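Local coordinates for protein cysteine desulfurase (Thermococcus onnurineus, PDB 5B89) that probably catalyses the pyridoxal-phosphate-dependent removal of sulfur from L-cysteine, passing it to a sulfur carrier and leaving L-alanine, at residues F254-T266 with Y275-G287. Residues are numbered along the deposited sequence; the frame is centred on the assembly and turned at random.
Sequences FDTFEPPLIGGGT and YKLTEPPERFEAG. With PLP (pyridoxal-5'-phosphate), chain D.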
loop_
_atom_site.group_PDB
_atom_site.type_symbol
_atom_site.label_atom_id
_atom_site.label_comp_id
_atom_site.label_asym_id
_atom_site.label_seq_id
_atom_site.Cartn_x
_atom_site.Cartn_y
_atom_site.Cartn_z
ATOM N N PHE B 254 19.711 5.577 9.705
ATOM C CA PHE B 254 18.568 5.628 10.672
ATOM C C PHE B 254 18.533 6.958 11.437
ATOM O O PHE B 254 17.461 7.355 11.813
ATOM C CB PHE B 254 18.659 4.464 11.603
ATOM C CG PHE B 254 18.452 3.108 11.005
ATOM C CD1 PHE B 254 17.908 2.880 9.695
ATOM C CD2 PHE B 254 18.714 1.940 11.714
ATOM C CE1 PHE B 254 17.642 1.594 9.285
ATOM C CE2 PHE B 254 18.477 0.674 11.261
ATOM C CZ PHE B 254 17.905 0.511 9.996
ATOM N N ASP B 255 19.671 7.632 11.675
ATOM C CA ASP B 255 19.674 8.937 12.449
ATOM C C ASP B 255 19.514 10.153 11.542
ATOM O O ASP B 255 19.622 11.262 11.992
ATOM C CB ASP B 255 21.033 9.091 13.230
ATOM C CG ASP B 255 21.143 8.154 14.432
ATOM O OD1 ASP B 255 20.096 7.680 14.919
ATOM O OD2 ASP B 255 22.287 7.865 14.868
ATOM N N THR B 256 19.333 9.970 10.243
ATOM C CA THR B 256 19.344 11.040 9.240
ATOM C C THR B 256 17.912 11.050 8.583
ATOM O O THR B 256 17.304 12.042 8.384
ATOM C CB THR B 256 20.382 10.758 8.103
ATOM O OG1 THR B 256 21.684 10.734 8.667
ATOM C CG2 THR B 256 20.328 11.833 6.960
ATOM N N PHE B 257 17.390 9.853 8.311
ATOM C CA PHE B 257 16.197 9.749 7.474
ATOM C C PHE B 257 14.955 10.069 8.250
ATOM O O PHE B 257 14.653 9.312 9.191
ATOM C CB PHE B 257 16.148 8.323 6.948
ATOM C CG PHE B 257 15.018 8.062 5.946
ATOM C CD1 PHE B 257 15.071 8.599 4.674
ATOM C CD2 PHE B 257 13.971 7.285 6.268
ATOM C CE1 PHE B 257 14.046 8.386 3.797
ATOM C CE2 PHE B 257 12.934 7.044 5.355
ATOM C CZ PHE B 257 12.989 7.640 4.146
ATOM N N GLU B 258 14.184 11.080 7.876
ATOM C CA GLU B 258 12.982 11.448 8.592
ATOM C C GLU B 258 11.799 10.672 8.099
ATOM O O GLU B 258 11.577 10.630 6.932
ATOM C CB GLU B 258 12.726 12.885 8.395
ATOM C CG GLU B 258 11.605 13.380 9.214
ATOM C CD GLU B 258 11.101 14.730 8.780
ATOM O OE1 GLU B 258 9.894 14.890 9.022
ATOM O OE2 GLU B 258 11.857 15.573 8.201
ATOM N N PRO B 259 11.126 9.897 8.945
ATOM C CA PRO B 259 9.982 9.128 8.446
ATOM C C PRO B 259 8.929 9.986 7.830
ATOM O O PRO B 259 8.328 10.823 8.549
ATOM C CB PRO B 259 9.475 8.395 9.650
ATOM C CG PRO B 259 10.115 8.995 10.812
ATOM C CD PRO B 259 11.359 9.682 10.416
ATOM N N PRO B 260 8.561 9.821 6.532
ATOM C CA PRO B 260 7.559 10.725 5.982
ATOM C C PRO B 260 6.170 10.443 6.462
ATOM O O PRO B 260 5.331 11.311 6.467
ATOM C CB PRO B 260 7.649 10.416 4.456
ATOM C CG PRO B 260 9.080 9.983 4.331
ATOM C CD PRO B 260 9.337 9.080 5.483
ATOM N N LEU B 261 5.892 9.171 6.771
ATOM C CA LEU B 261 4.563 8.715 7.197
ATOM C C LEU B 261 4.659 8.251 8.643
ATOM O O LEU B 261 5.428 7.313 9.001
ATOM C CB LEU B 261 4.018 7.581 6.334
ATOM C CG LEU B 261 4.035 7.828 4.833
ATOM C CD1 LEU B 261 3.627 6.591 4.076
ATOM C CD2 LEU B 261 3.214 9.006 4.428
ATOM N N ILE B 262 3.865 8.879 9.546
ATOM C CA ILE B 262 3.906 8.617 10.979
ATOM C C ILE B 262 2.550 8.383 11.568
ATOM O O ILE B 262 1.546 8.862 11.031
ATOM C CB ILE B 262 4.652 9.719 11.756
ATOM C CG1 ILE B 262 3.957 11.056 11.600
ATOM C CG2 ILE B 262 6.148 9.717 11.361
ATOM C CD1 ILE B 262 4.597 12.140 12.516
ATOM N N GLY B 263 2.464 7.621 12.662
ATOM C CA GLY B 263 1.165 7.341 13.277
ATOM C C GLY B 263 1.160 6.036 13.972
ATOM O O GLY B 263 2.209 5.628 14.618
ATOM N N GLY B 264 0.057 5.284 13.909
ATOM C CA GLY B 264 -0.010 4.003 14.598
ATOM C C GLY B 264 1.131 3.103 14.195
ATOM O O GLY B 264 1.537 3.035 13.039
ATOM N N GLY B 265 1.716 2.470 15.193
ATOM C CA GLY B 265 2.822 1.521 15.061
ATOM C C GLY B 265 4.195 2.179 14.957
ATOM O O GLY B 265 5.181 1.403 14.981
ATOM N N THR B 266 4.306 3.483 14.914
ATOM C CA THR B 266 5.552 4.151 14.740
ATOM C C THR B 266 6.154 4.708 16.045
ATOM O O THR B 266 7.170 5.336 15.993
ATOM C CB THR B 266 5.563 5.230 13.663
ATOM O OG1 THR B 266 4.849 6.400 14.120
ATOM C CG2 THR B 266 5.010 4.699 12.387
ATOM N N TYR B 275 5.108 13.610 20.567
ATOM C CA TYR B 275 5.363 12.165 20.425
ATOM C C TYR B 275 6.833 11.852 20.368
ATOM O O TYR B 275 7.647 12.694 20.065
ATOM C CB TYR B 275 4.670 11.643 19.097
ATOM C CG TYR B 275 5.212 12.374 17.834
ATOM C CD1 TYR B 275 4.648 13.578 17.323
ATOM C CD2 TYR B 275 6.270 11.793 17.063
ATOM C CE1 TYR B 275 5.176 14.182 16.181
ATOM C CE2 TYR B 275 6.771 12.412 15.944
ATOM C CZ TYR B 275 6.209 13.553 15.491
ATOM O OH TYR B 275 6.728 14.167 14.394
ATOM N N LYS B 276 7.149 10.608 20.643
ATOM C CA LYS B 276 8.514 9.996 20.450
ATOM C C LYS B 276 8.311 8.760 19.552
ATOM O O LYS B 276 7.451 7.906 19.795
ATOM C CB LYS B 276 9.105 9.570 21.775
ATOM C CG LYS B 276 9.348 10.727 22.732
ATOM C CD LYS B 276 9.848 10.066 23.994
ATOM C CE LYS B 276 10.348 11.163 24.942
ATOM N NZ LYS B 276 9.221 12.004 25.349
ATOM N N LEU B 277 9.201 8.646 18.554
ATOM C CA LEU B 277 9.097 7.473 17.629
ATOM C C LEU B 277 9.859 6.275 18.106
ATOM O O LEU B 277 10.813 6.476 18.906
ATOM C CB LEU B 277 9.572 7.900 16.284
ATOM C CG LEU B 277 8.702 9.002 15.647
ATOM C CD1 LEU B 277 9.254 9.385 14.307
ATOM C CD2 LEU B 277 7.210 8.629 15.526
ATOM N N THR B 278 9.438 5.084 17.724
ATOM C CA THR B 278 10.136 3.831 17.967
ATOM C C THR B 278 11.312 3.595 16.992
ATOM O O THR B 278 11.672 4.511 16.240
ATOM C CB THR B 278 9.192 2.649 17.938
ATOM O OG1 THR B 278 9.806 1.571 18.670
ATOM C CG2 THR B 278 8.693 2.276 16.604
ATOM N N GLU B 279 11.934 2.496 17.183
ATOM C CA GLU B 279 13.121 2.135 16.374
ATOM C C GLU B 279 12.713 1.546 15.018
ATOM O O GLU B 279 11.611 0.985 14.838
ATOM C CB GLU B 279 14.002 1.144 17.126
ATOM C CG GLU B 279 14.526 1.603 18.517
ATOM C CD GLU B 279 15.209 2.976 18.508
ATOM O OE1 GLU B 279 16.314 3.106 17.929
ATOM O OE2 GLU B 279 14.620 3.948 19.072
ATOM N N PRO B 280 13.631 1.527 14.048
ATOM C CA PRO B 280 13.404 0.782 12.772
ATOM C C PRO B 280 13.235 -0.674 12.974
ATOM O O PRO B 280 13.822 -1.274 13.906
ATOM C CB PRO B 280 14.703 1.092 12.011
ATOM C CG PRO B 280 15.170 2.368 12.555
ATOM C CD PRO B 280 14.941 2.225 13.986
ATOM N N PRO B 281 12.475 -1.383 12.112
ATOM C CA PRO B 281 11.833 -0.797 10.922
ATOM C C PRO B 281 10.433 -0.218 11.206
ATOM O O PRO B 281 9.919 0.529 10.376
ATOM C CB PRO B 281 11.658 -2.001 10.045
ATOM C CG PRO B 281 11.535 -3.163 10.969
ATOM C CD PRO B 281 12.370 -2.839 12.170
ATOM N N GLU B 282 9.853 -0.481 12.371
ATOM C CA GLU B 282 8.488 0.018 12.695
ATOM C C GLU B 282 8.421 1.493 12.712
ATOM O O GLU B 282 7.313 2.061 12.438
ATOM C CB GLU B 282 8.050 -0.531 14.051
ATOM C CG GLU B 282 7.764 -1.996 14.051
ATOM C CD GLU B 282 9.023 -2.891 14.155
ATOM O OE1 GLU B 282 10.148 -2.360 14.433
ATOM O OE2 GLU B 282 8.881 -4.134 13.982
ATOM N N ARG B 283 9.512 2.260 12.954
ATOM C CA ARG B 283 9.543 3.693 12.886
ATOM C C ARG B 283 8.989 4.213 11.551
ATOM O O ARG B 283 8.525 5.333 11.475
ATOM C CB ARG B 283 11.017 4.207 13.057
ATOM C CG ARG B 283 11.198 5.677 13.060
ATOM C CD ARG B 283 12.671 6.152 13.129
ATOM N NE ARG B 283 13.247 5.749 14.363
ATOM C CZ ARG B 283 14.561 5.908 14.619
ATOM N NH1 ARG B 283 15.367 6.394 13.670
ATOM N NH2 ARG B 283 15.060 5.556 15.799
ATOM N N PHE B 284 9.171 3.401 10.499
ATOM C CA PHE B 284 8.861 3.822 9.116
ATOM C C PHE B 284 7.528 3.327 8.608
ATOM O O PHE B 284 7.179 3.706 7.467
ATOM C CB PHE B 284 10.062 3.406 8.231
ATOM C CG PHE B 284 11.362 3.993 8.691
ATOM C CD1 PHE B 284 11.502 5.312 8.782
ATOM C CD2 PHE B 284 12.414 3.208 9.028
ATOM C CE1 PHE B 284 12.698 5.864 9.239
ATOM C CE2 PHE B 284 13.652 3.770 9.428
ATOM C CZ PHE B 284 13.753 5.087 9.555
ATOM N N GLU B 285 6.834 2.471 9.360
ATOM C CA GLU B 285 5.668 1.796 8.870
ATOM C C GLU B 285 4.409 2.292 9.621
ATOM O O GLU B 285 4.117 1.778 10.692
ATOM C CB GLU B 285 5.809 0.305 9.004
ATOM C CG GLU B 285 6.888 -0.265 8.135
ATOM C CD GLU B 285 6.954 -1.782 8.129
ATOM O OE1 GLU B 285 6.378 -2.577 8.994
ATOM O OE2 GLU B 285 7.651 -2.307 7.210
ATOM N N ALA B 286 3.716 3.237 9.006
ATOM C CA ALA B 286 2.580 3.850 9.668
ATOM C C ALA B 286 1.293 3.072 9.369
ATOM O O ALA B 286 1.031 2.790 8.194
ATOM C CB ALA B 286 2.462 5.266 9.186
ATOM N N GLY B 287 0.612 2.651 10.406
ATOM C CA GLY B 287 -0.682 1.975 10.264
ATOM C C GLY B 287 -0.539 0.540 9.957
ATOM O O GLY B 287 0.601 -0.016 9.783
HETATM N N1 PLP D . -8.031 5.655 13.174
HETATM C C2 PLP D . -8.874 4.863 13.809
HETATM C C2A PLP D . -10.074 5.505 14.508
HETATM C C3 PLP D . -8.668 3.410 13.844
HETATM O O3 PLP D . -9.506 2.556 14.455
HETATM C C4 PLP D . -7.523 2.918 13.057
HETATM C C4A PLP D . -7.178 1.439 12.963
HETATM C C5 PLP D . -6.715 3.924 12.380
HETATM C C6 PLP D . -6.986 5.250 12.419
HETATM C C5A PLP D . -5.544 3.421 11.566
HETATM O O4P PLP D . -6.044 2.361 10.629
HETATM P P PLP D . -4.889 1.631 9.802
HETATM O O1P PLP D . -4.115 0.855 10.867
HETATM O O2P PLP D . -4.039 2.642 9.260
HETATM O O3P PLP D . -5.574 0.722 8.910
HETATM O O HOH W 1 17.844 6.027 14.951
HETATM O O HOH W 2 7.567 6.652 7.279
#
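One face of the Phe-254 ring is covered by Pro-280, whose CG stands 3.7 Å from the ring centroid and 13° off its normal, a CH-pi contact in which the rigid, compact proline sets a C-H over the ring. Replacing Phe-254 with an alanine would probably leave Pro-280 without this aromatic partner and open a gap beside it. Phe-257 turns its edge toward the face of Phe-284 in an offset edge-to-face pair, planes at 64°; with its CG anti to the backbone N (chi1 -175°), the ring brings CD2 to 3.5 Å from Phe-284 CE1. At the edge of the Phe-284 ring lies CB of Pro-259, while CG of that proline meets CD1 of Leu-277 tip to tip.

The guanidinium of Arg-283 has Pro-280 CD over one face. Along its edge, Arg-283 NE donates an almost straight bond to Thr-278 O (2.7 Å, in the carbonyl plane), and NH1 gives a hydrogen to a water that donates to Asp-255 OD1; NH2 forms a salt bridge with Glu-279. An arginine suits this place because its flat end serves several acceptors at once.

Farther along, Thr-278 N donates to Thr-266 O (2.9 Å). CB of Ala-286 lies 3.6 Å from Leu-261 O with Thr-266 CG2 beside it, leaving little room beyond a methyl. Thr-266 OG1 bonds back to Gly-263 O, bracing the type II turn 263-266, in which Gly-265 readily takes the positive phi of the third position. Gly-264 O accepts from Gly-287 N at 2.8 Å. Gly-287 lies beside the phosphate of a PLP held largely by the second subunit, and a side chain there would strike O2P. The paired loops thus form part of the dimer-interface cofactor site characteristic of class-V, fold-type I PLP enzymes.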